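Local coordinates for protein 336aa long hypothetical dTDP-glucose 4,6-dehydratase (Pyrococcus horikoshii, PDB 2HUN) that probably acts as a dTDP-glucose 4,6-dehydratase, an NAD-dependent lyase that would remove water from a nucleotide-activated sugar, at residues A[67-70]-A[71-75]; A[97-100]-A[101-105]; A[124-127]-A[128-132]. All blocks are in the same frame, centred on the assembly; numbering follows the deposited sequence.

Contact 1: residues A[67-70]-A[71-75]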
loop_
_atom_site.group_PDB
_atom_site.type_symbol
_atom_site.label_atom_id
_atom_site.label_comp_id
_atom_site.label_asym_id
_atom_site.label_seq_id
_atom_site.Cartn_x
_atom_site.Cartn_y
_atom_site.Cartn_z
ATOM N N GLU A 67 -4.592 -16.773 15.893
ATOM C CA GLU A 67 -5.272 -17.872 16.575
ATOM C C GLU A 67 -6.710 -17.559 16.967
ATOM O O GLU A 67 -7.594 -18.402 16.839
ATOM C CB GLU A 67 -4.481 -18.299 17.818
ATOM C CG GLU A 67 -3.137 -18.924 17.488
ATOM C CD GLU A 67 -3.270 -20.101 16.534
ATOM O OE1 GLU A 67 -4.064 -21.016 16.835
ATOM O OE2 GLU A 67 -2.583 -20.114 15.486
ATOM N N LEU A 68 -6.949 -16.345 17.448
ATOM C CA LEU A 68 -8.293 -15.957 17.837
ATOM C C LEU A 68 -9.140 -15.644 16.604
ATOM O O LEU A 68 -10.269 -16.118 16.471
ATOM C CB LEU A 68 -8.242 -14.723 18.742
ATOM C CG LEU A 68 -9.586 -14.171 19.227
ATOM C CD1 LEU A 68 -10.157 -15.073 20.321
ATOM C CD2 LEU A 68 -9.382 -12.763 19.757
ATOM N N VAL A 69 -8.583 -14.850 15.699
ATOM C CA VAL A 69 -9.304 -14.442 14.498
ATOM C C VAL A 69 -9.713 -15.577 13.559
ATOM O O VAL A 69 -10.827 -15.574 13.035
ATOM C CB VAL A 69 -8.482 -13.396 13.705
ATOM C CG1 VAL A 69 -9.176 -13.061 12.396
ATOM C CG2 VAL A 69 -8.315 -12.141 14.538
ATOM N N LYS A 70 -8.828 -16.548 13.350
ATOM C CA LYS A 70 -9.141 -17.657 12.452
ATOM C C LYS A 70 -10.406 -18.390 12.887
ATOM O O LYS A 70 -11.220 -18.791 12.054
ATOM C CB LYS A 70 -7.962 -18.641 12.368
ATOM C CG LYS A 70 -7.773 -19.549 13.581
ATOM C CD LYS A 70 -6.497 -20.364 13.447
ATOM C CE LYS A 70 -6.316 -21.368 14.578
ATOM N NZ LYS A 70 -7.291 -22.488 14.499
ATOM N N GLU A 71 -10.579 -18.548 14.194
ATOM C CA GLU A 71 -11.749 -19.244 14.729
ATOM C C GLU A 71 -13.037 -18.498 14.389
ATOM O O GLU A 71 -14.069 -19.109 14.101
ATOM C CB GLU A 71 -11.614 -19.389 16.243
ATOM C CG GLU A 71 -10.270 -19.953 16.676
ATOM C CD GLU A 71 -10.161 -21.458 16.499
ATOM O OE1 GLU A 71 -10.732 -22.003 15.531
ATOM O OE2 GLU A 71 -9.483 -22.097 17.332
ATOM N N LEU A 72 -12.974 -17.172 14.411
ATOM C CA LEU A 72 -14.149 -16.371 14.102
ATOM C C LEU A 72 -14.446 -16.380 12.601
ATOM O O LEU A 72 -15.597 -16.521 12.184
ATOM C CB LEU A 72 -13.951 -14.932 14.593
ATOM C CG LEU A 72 -13.631 -14.760 16.084
ATOM C CD1 LEU A 72 -13.514 -13.269 16.410
ATOM C CD2 LEU A 72 -14.721 -15.422 16.936
ATOM N N VAL A 73 -13.403 -16.228 11.789
ATOM C CA VAL A 73 -13.574 -16.221 10.339
ATOM C C VAL A 73 -14.159 -17.541 9.842
ATOM O O VAL A 73 -14.980 -17.556 8.918
ATOM C CB VAL A 73 -12.229 -15.936 9.619
ATOM C CG1 VAL A 73 -12.317 -16.338 8.155
ATOM C CG2 VAL A 73 -11.901 -14.454 9.722
ATOM N N ARG A 74 -13.744 -18.639 10.471
ATOM C CA ARG A 74 -14.218 -19.973 10.112
ATOM C C ARG A 74 -15.736 -20.121 10.164
ATOM O O ARG A 74 -16.314 -20.862 9.374
ATOM C CB ARG A 74 -13.654 -21.028 11.064
ATOM C CG ARG A 74 -12.169 -21.257 11.026
ATOM C CD ARG A 74 -11.826 -22.310 12.075
ATOM N NE ARG A 74 -12.556 -23.550 11.820
ATOM C CZ ARG A 74 -12.989 -24.380 12.769
ATOM N NH1 ARG A 74 -12.772 -24.111 14.050
ATOM N NH2 ARG A 74 -13.643 -25.483 12.429
ATOM N N LYS A 75 -16.378 -19.424 11.095
ATOM C CA LYS A 75 -17.818 -19.562 11.271
ATOM C C LYS A 75 -18.754 -18.496 10.706
ATOM O O LYS A 75 -19.952 -18.545 10.967
ATOM C CB LYS A 75 -18.118 -19.740 12.762
ATOM C CG LYS A 75 -17.900 -18.483 13.583
ATOM C CD LYS A 75 -18.084 -18.716 15.078
ATOM C CE LYS A 75 -16.835 -19.290 15.706
ATOM N NZ LYS A 75 -16.866 -19.127 17.185
#
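Val69 and Val73, one turn apart on helix 66-74 of the NAD-binding Rossmann fold, illustrate how an amphipathic helix divides its labour, with apolar residues facing the protein and charged ones on another flank.

On the apolar side, Val69 CG1 lies 4.1 Å from Val73 CG2, the two branched side chains slanting across one another. Val69 reaches Ile35 on strand 31-36 and Leu109 on helix 96-116, while Leu72 and Val73 both touch Leu7 of strand 5-9; the helix is thus pressed against the parallel strands 5-9 and 31-36 and against helix 96-116.

The backbone supplies the second kind of interaction. Val73 N donates to Val69 O at 2.9 Å with a nearly straight N-H...O angle of 169°, the regular i to i+4 bond. Leu72 N adds a weaker, strongly bent bond to the same oxygen, and Glu71 N makes a similarly weak one to Leu68 O.

The third kind is electrostatic. Lys70, Glu71 and Arg74 form a salt-bridge network in which the carboxylate sits between two cations. Lys70 and Glu71 run alongside each other in the same direction; the lysine chain is extended until its last torsion (chi4 70°) bends NZ round to the carboxylate, 3.6 Å from Glu71 OE2, a long salt bridge. Lys70 NZ and Arg74 NH1, 5.7 Å apart, flank the Glu71 carboxylate, whose charge is probably balanced between them. Arg74 also has a long, weak ion pair with Glu116 on helix 96-116. Its firmer link is to Glu71: NH1 of Arg74 donates to Glu71 OE1 at 3.3 Å, with the oxygen at the edge of the guanidinium group and almost in its plane.

Contact 2: residues A[97-100]-A[101-105]. With NAD (nicotinamide-adenine-dinucleotide), chain C.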
loop_
_atom_site.group_PDB
_atom_site.type_symbol
_atom_site.label_atom_id
_atom_site.label_comp_id
_atom_site.label_asym_id
_atom_site.label_seq_id
_atom_site.Cartn_x
_atom_site.Cartn_y
_atom_site.Cartn_z
ATOM N N ILE A 97 2.097 1.717 16.029
ATOM C CA ILE A 97 0.718 1.409 16.358
ATOM C C ILE A 97 -0.115 1.230 15.088
ATOM O O ILE A 97 -0.974 0.352 15.007
ATOM C CB ILE A 97 0.111 2.546 17.222
ATOM C CG1 ILE A 97 0.881 2.653 18.543
ATOM C CG2 ILE A 97 -1.348 2.285 17.493
ATOM C CD1 ILE A 97 0.403 3.771 19.456
ATOM N N PHE A 98 0.152 2.054 14.085
ATOM C CA PHE A 98 -0.623 1.977 12.852
ATOM C C PHE A 98 -0.214 0.834 11.927
ATOM O O PHE A 98 -1.071 0.207 11.302
ATOM C CB PHE A 98 -0.582 3.340 12.166
ATOM C CG PHE A 98 -1.185 4.431 13.011
ATOM C CD1 PHE A 98 -0.564 4.833 14.188
ATOM C CD2 PHE A 98 -2.409 4.993 12.680
ATOM C CE1 PHE A 98 -1.159 5.776 15.028
ATOM C CE2 PHE A 98 -3.007 5.934 13.506
ATOM C CZ PHE A 98 -2.380 6.326 14.684
ATOM N N LEU A 99 1.082 0.547 11.861
ATOM C CA LEU A 99 1.569 -0.557 11.038
ATOM C C LEU A 99 0.937 -1.846 11.561
ATOM O O LEU A 99 0.457 -2.682 10.791
ATOM C CB LEU A 99 3.094 -0.678 11.138
ATOM C CG LEU A 99 3.730 -1.875 10.418
ATOM C CD1 LEU A 99 3.769 -1.606 8.923
ATOM C CD2 LEU A 99 5.140 -2.104 10.948
ATOM N N HIS A 100 0.934 -1.992 12.883
ATOM C CA HIS A 100 0.385 -3.184 13.518
ATOM C C HIS A 100 -1.107 -3.415 13.294
ATOM O O HIS A 100 -1.514 -4.473 12.818
ATOM C CB HIS A 100 0.637 -3.150 15.020
ATOM C CG HIS A 100 0.041 -4.314 15.747
ATOM N ND1 HIS A 100 0.599 -5.573 15.717
ATOM C CD2 HIS A 100 -1.085 -4.417 16.492
ATOM C CE1 HIS A 100 -0.154 -6.403 16.416
ATOM N NE2 HIS A 100 -1.183 -5.727 16.898
ATOM N N SER A 101 -1.927 -2.437 13.662
ATOM C CA SER A 101 -3.370 -2.580 13.507
ATOM C C SER A 101 -3.854 -2.476 12.061
ATOM O O SER A 101 -4.699 -3.264 11.632
ATOM C CB SER A 101 -4.113 -1.540 14.361
ATOM O OG SER A 101 -3.975 -1.799 15.752
ATOM N N ASN A 102 -3.318 -1.518 11.310
ATOM C CA ASN A 102 -3.766 -1.328 9.931
ATOM C C ASN A 102 -3.166 -2.311 8.934
ATOM O O ASN A 102 -3.898 -2.934 8.168
ATOM C CB ASN A 102 -3.493 0.113 9.484
ATOM C CG ASN A 102 -4.180 1.136 10.380
ATOM O OD1 ASN A 102 -5.082 0.795 11.141
ATOM N ND2 ASN A 102 -3.760 2.390 10.282
ATOM N N VAL A 103 -1.846 -2.457 8.942
ATOM C CA VAL A 103 -1.192 -3.375 8.021
ATOM C C VAL A 103 -1.169 -4.820 8.514
ATOM O O VAL A 103 -1.719 -5.700 7.852
ATOM C CB VAL A 103 0.253 -2.937 7.713
ATOM C CG1 VAL A 103 0.909 -3.957 6.790
ATOM C CG2 VAL A 103 0.254 -1.558 7.046
ATOM N N ILE A 104 -0.546 -5.074 9.665
ATOM C CA ILE A 104 -0.480 -6.443 10.177
ATOM C C ILE A 104 -1.882 -6.989 10.439
ATOM O O ILE A 104 -2.178 -8.138 10.132
ATOM C CB ILE A 104 0.345 -6.528 11.488
ATOM C CG1 ILE A 104 1.749 -5.966 11.264
ATOM C CG2 ILE A 104 0.442 -7.982 11.955
ATOM C CD1 ILE A 104 2.520 -6.645 10.162
ATOM N N GLY A 105 -2.747 -6.154 10.996
ATOM C CA GLY A 105 -4.100 -6.585 11.277
ATOM C C GLY A 105 -4.845 -7.024 10.029
ATOM O O GLY A 105 -5.530 -8.050 10.037
HETATM P PA NAD C . -12.925 4.575 15.645
HETATM O O1A NAD C . -11.600 5.062 16.060
HETATM O O2A NAD C . -14.150 5.203 16.215
HETATM O O5B NAD C . -12.986 3.013 16.002
HETATM C C5B NAD C . -12.010 2.059 15.557
HETATM C C4B NAD C . -12.421 0.756 16.255
HETATM O O4B NAD C . -11.550 -0.321 15.857
HETATM C C3B NAD C . -12.301 0.884 17.801
HETATM O O3B NAD C . -13.470 0.343 18.439
HETATM C C2B NAD C . -10.986 0.146 18.109
HETATM O O2B NAD C . -10.859 -0.408 19.419
HETATM C C1B NAD C . -10.948 -0.911 17.005
HETATM N N9A NAD C . -9.585 -1.365 16.648
HETATM C C8A NAD C . -8.524 -0.621 16.284
HETATM N N7A NAD C . -7.486 -1.421 16.046
HETATM C C5A NAD C . -7.867 -2.678 16.252
HETATM C C6A NAD C . -7.228 -3.946 16.169
HETATM N N6A NAD C . -5.957 -4.101 15.824
HETATM N N1A NAD C . -8.010 -5.084 16.481
HETATM C C2A NAD C . -9.355 -4.943 16.856
HETATM N N3A NAD C . -9.954 -3.748 16.936
HETATM C C4A NAD C . -9.218 -2.646 16.637
HETATM O O3 NAD C . -12.982 4.911 14.093
HETATM P PN NAD C . -14.048 4.779 12.929
HETATM O O1N NAD C . -14.193 6.195 12.483
HETATM O O2N NAD C . -15.299 4.140 13.387
HETATM O O5D NAD C . -13.266 4.015 11.738
HETATM C C5D NAD C . -13.714 2.797 11.136
HETATM C C4D NAD C . -12.985 2.611 9.781
HETATM O O4D NAD C . -13.461 3.559 8.812
HETATM C C3D NAD C . -11.465 2.778 9.900
HETATM O O3D NAD C . -10.828 1.729 9.125
HETATM C C2D NAD C . -11.209 4.187 9.297
HETATM O O2D NAD C . -9.904 4.241 8.713
HETATM C C1D NAD C . -12.341 4.299 8.289
HETATM N N1N NAD C . -12.779 5.678 7.989
HETATM C C2N NAD C . -13.433 6.507 8.961
HETATM C C3N NAD C . -13.829 7.804 8.591
HETATM C C7N NAD C . -14.549 8.748 9.582
HETATM O O7N NAD C . -15.030 9.804 9.154
HETATM N N7N NAD C . -14.651 8.402 10.859
HETATM C C4N NAD C . -13.580 8.279 7.278
HETATM C C5N NAD C . -12.934 7.451 6.337
HETATM C C6N NAD C . -12.530 6.149 6.678
HETATM O O HOH W 1 -1.939 -0.986 17.352
#
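Leu99 O is shared by two amides, a weak bond from Val103 N and a straighter one from Ile104 N at 2.8 Å, so helix 96-116 widens here into a pi-type turn. Gly105 N keeps the wider spacing with its bond to His100 O. Leu99 CD1 packs on Val103 CB at 3.9 Å, and the face carrying Leu99, Val103 and Ile104 meets the same helix of the second subunit, Val103 and Ile104 each packing on their own counterparts.

With CG anti to its carbonyl carbon (chi1 -58°), Asn102 lies back alongside Phe98, its amide plane 81° from the ring and ND2 at the ring edge, 3.8 Å from Phe98 CD2. ND2 bonds Thr154 and OD1 receives Glu85 N, while His100 NE2 bonds Asp62. Replacing Asn102, with an alanine here, is likely to leave the Glu85 amide and the Thr154 hydroxyl without these mates and open a gap beside the Phe98 ring.

Ser101 OG accepts a hydrogen bond from N6A of NAD at 3.0 Å, nearly straight at 161°. This acceptor holds the adenine amino group beside the helix, with Lys37 NZ and a water shared with Ile97 O as its other partners.

Contact 3: residues A[124-127]-A[128-132]. With NAD (nicotinamide-adenine-dinucleotide), chain C.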
loop_
_atom_site.group_PDB
_atom_site.type_symbol
_atom_site.label_atom_id
_atom_site.label_comp_id
_atom_site.label_asym_id
_atom_site.label_seq_id
_atom_site.Cartn_x
_atom_site.Cartn_y
_atom_site.Cartn_z
ATOM N N HIS A 124 -13.375 -4.619 2.915
ATOM C CA HIS A 124 -12.293 -3.878 3.569
ATOM C C HIS A 124 -12.658 -2.395 3.532
ATOM O O HIS A 124 -12.786 -1.809 2.447
ATOM C CB HIS A 124 -10.985 -4.116 2.801
ATOM C CG HIS A 124 -9.792 -3.416 3.375
ATOM N ND1 HIS A 124 -9.203 -3.796 4.560
ATOM C CD2 HIS A 124 -9.050 -2.390 2.898
ATOM C CE1 HIS A 124 -8.144 -3.039 4.786
ATOM N NE2 HIS A 124 -8.029 -2.178 3.791
ATOM N N VAL A 125 -12.831 -1.796 4.713
ATOM C CA VAL A 125 -13.180 -0.380 4.820
ATOM C C VAL A 125 -11.914 0.493 4.872
ATOM O O VAL A 125 -11.025 0.291 5.707
ATOM C CB VAL A 125 -14.053 -0.111 6.075
ATOM C CG1 VAL A 125 -14.486 1.361 6.109
ATOM C CG2 VAL A 125 -15.284 -1.003 6.046
ATOM N N SER A 126 -11.840 1.470 3.974
ATOM C CA SER A 126 -10.675 2.339 3.910
ATOM C C SER A 126 -11.074 3.817 3.858
ATOM O O SER A 126 -12.253 4.155 4.023
ATOM C CB SER A 126 -9.817 1.949 2.697
ATOM O OG SER A 126 -8.533 2.543 2.744
ATOM N N THR A 127 -10.100 4.688 3.592
ATOM C CA THR A 127 -10.330 6.133 3.596
ATOM C C THR A 127 -9.969 6.944 2.355
ATOM O O THR A 127 -9.097 6.566 1.568
ATOM C CB THR A 127 -9.577 6.771 4.779
ATOM O OG1 THR A 127 -9.690 8.196 4.717
ATOM C CG2 THR A 127 -8.120 6.391 4.729
ATOM N N ASP A 128 -10.630 8.091 2.217
ATOM C CA ASP A 128 -10.398 9.004 1.100
ATOM C C ASP A 128 -9.001 9.616 1.216
ATOM O O ASP A 128 -8.471 10.177 0.255
ATOM C CB ASP A 128 -11.470 10.111 1.090
ATOM C CG ASP A 128 -11.418 11.020 2.333
ATOM O OD1 ASP A 128 -10.934 10.586 3.400
ATOM O OD2 ASP A 128 -11.884 12.176 2.238
ATOM N N GLU A 129 -8.399 9.491 2.396
ATOM C CA GLU A 129 -7.067 10.040 2.611
ATOM C C GLU A 129 -5.958 9.284 1.885
ATOM O O GLU A 129 -4.856 9.814 1.726
ATOM C CB GLU A 129 -6.742 10.105 4.110
ATOM C CG GLU A 129 -7.474 11.218 4.858
ATOM C CD GLU A 129 -7.003 11.349 6.300
ATOM O OE1 GLU A 129 -5.823 11.693 6.516
ATOM O OE2 GLU A 129 -7.811 11.099 7.214
ATOM N N VAL A 130 -6.231 8.062 1.437
ATOM C CA VAL A 130 -5.196 7.299 0.737
ATOM C C VAL A 130 -4.722 8.014 -0.523
ATOM O O VAL A 130 -3.565 7.891 -0.905
ATOM C CB VAL A 130 -5.675 5.880 0.352
ATOM C CG1 VAL A 130 -5.828 5.025 1.603
ATOM C CG2 VAL A 130 -6.995 5.961 -0.411
ATOM N N TYR A 131 -5.617 8.771 -1.152
ATOM C CA TYR A 131 -5.303 9.508 -2.374
ATOM C C TYR A 131 -4.537 10.816 -2.178
ATOM O O TYR A 131 -4.030 11.392 -3.139
ATOM C CB TYR A 131 -6.587 9.909 -3.095
ATOM C CG TYR A 131 -7.475 8.764 -3.530
ATOM C CD1 TYR A 131 -7.177 8.016 -4.670
ATOM C CD2 TYR A 131 -8.635 8.455 -2.821
ATOM C CE1 TYR A 131 -8.019 6.991 -5.100
ATOM C CE2 TYR A 131 -9.486 7.431 -3.237
ATOM C CZ TYR A 131 -9.172 6.705 -4.380
ATOM O OH TYR A 131 -10.009 5.702 -4.805
ATOM N N GLY A 132 -4.465 11.300 -0.945
ATOM C CA GLY A 132 -3.789 12.566 -0.721
ATOM C C GLY A 132 -4.702 13.699 -1.157
ATOM O O GLY A 132 -5.837 13.455 -1.574
HETATM P PA NAD C . -12.925 4.575 15.645
HETATM O O1A NAD C . -11.600 5.062 16.060
HETATM O O2A NAD C . -14.150 5.203 16.215
HETATM O O5B NAD C . -12.986 3.013 16.002
HETATM C C5B NAD C . -12.010 2.059 15.557
HETATM C C4B NAD C . -12.421 0.756 16.255
HETATM O O4B NAD C . -11.550 -0.321 15.857
HETATM C C3B NAD C . -12.301 0.884 17.801
HETATM O O3B NAD C . -13.470 0.343 18.439
HETATM C C2B NAD C . -10.986 0.146 18.109
HETATM O O2B NAD C . -10.859 -0.408 19.419
HETATM C C1B NAD C . -10.948 -0.911 17.005
HETATM N N9A NAD C . -9.585 -1.365 16.648
HETATM C C8A NAD C . -8.524 -0.621 16.284
HETATM N N7A NAD C . -7.486 -1.421 16.046
HETATM C C5A NAD C . -7.867 -2.678 16.252
HETATM C C6A NAD C . -7.228 -3.946 16.169
HETATM N N6A NAD C . -5.957 -4.101 15.824
HETATM N N1A NAD C . -8.010 -5.084 16.481
HETATM C C2A NAD C . -9.355 -4.943 16.856
HETATM N N3A NAD C . -9.954 -3.748 16.936
HETATM C C4A NAD C . -9.218 -2.646 16.637
HETATM O O3 NAD C . -12.982 4.911 14.093
HETATM P PN NAD C . -14.048 4.779 12.929
HETATM O O1N NAD C . -14.193 6.195 12.483
HETATM O O2N NAD C . -15.299 4.140 13.387
HETATM O O5D NAD C . -13.266 4.015 11.738
HETATM C C5D NAD C . -13.714 2.797 11.136
HETATM C C4D NAD C . -12.985 2.611 9.781
HETATM O O4D NAD C . -13.461 3.559 8.812
HETATM C C3D NAD C . -11.465 2.778 9.900
HETATM O O3D NAD C . -10.828 1.729 9.125
HETATM C C2D NAD C . -11.209 4.187 9.297
HETATM O O2D NAD C . -9.904 4.241 8.713
HETATM C C1D NAD C . -12.341 4.299 8.289
HETATM N N1N NAD C . -12.779 5.678 7.989
HETATM C C2N NAD C . -13.433 6.507 8.961
HETATM C C3N NAD C . -13.829 7.804 8.591
HETATM C C7N NAD C . -14.549 8.748 9.582
HETATM O O7N NAD C . -15.030 9.804 9.154
HETATM N N7N NAD C . -14.651 8.402 10.859
HETATM C C4N NAD C . -13.580 8.279 7.278
HETATM C C5N NAD C . -12.934 7.451 6.337
HETATM C C6N NAD C . -12.530 6.149 6.678
HETATM O O HOH W 2 -10.161 9.453 7.385
#
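Val130, which packs on Thr127, also places CG2 over one face of the Tyr131 ring, 3.8 Å above its plane and offset toward the rim, while Asp128 O lies at the ring edge, in plane. The ring of Phe139 meets that of Tyr131 almost parallel, and Tyr131 OH is bonded to Asn241 and Arg177. A second flat group, the nicotinamide of NAD, is approached at C6N: Ser126 O is 3.3 Å from it and Thr127 CB 3.6 Å.

Thr127 shows how a strand can be turned into a loop by its last residue. With OG1 set opposite the backbone N (chi1 174°), the oxygen faces the amides that follow, and Glu129 N donates to Thr127 OG1 at 3.0 Å along a virtually straight line (175°): an ST turn. Val130 N bonds Thr127 O at 3.2 Å, coming from well above the carbonyl plane, and so closes a beta turn round Asp128 and Glu129. The two turns are superposed on one threonine at the C-terminal end of strand 121-127, where the parallel sheet of a Rossmann fold delivers its loops to the cofactor.

A water joins the two segments from the side chains, lying 3.0 Å from Thr127 OG1 and donating to Glu129 OE2. Both Thr127 and Glu129 also touch Tyr151, a residue that binds NAD. On the strand, Val125 CG1 lies 3.6 Å from O4D of NAD, and Val125 O is bonded to Lys155, another NAD-binding residue. Ser126 OG is hydrogen-bonded to Asp159 OD1 on helix 150-168, with Val130 CG1 beside it.

How the contacts relate
From the N terminus, 67-75 comes first, on helix 66-74; the chain then passes through strand 78-81 and helix 88-93 to 97-105 on helix 96-116, and finally reaches 124-132 at the end of strand 121-127. The three contacts follow in series, without nesting or crossing. Contacts 1 and 2 each span successive turns of a helix, whereas contact 3 closes the turn leading out of a strand. Contact 1 sets its helix on strands 5-9 and 31-36 and on helix 96-116; contact 2 joins that last helix to helix 150-168 and the second subunit; contact 3 ties strand 121-127 to strand 172-182 and helix 150-168. Contacts 2 and 3 meet NAD at its adenine and nicotinamide ends.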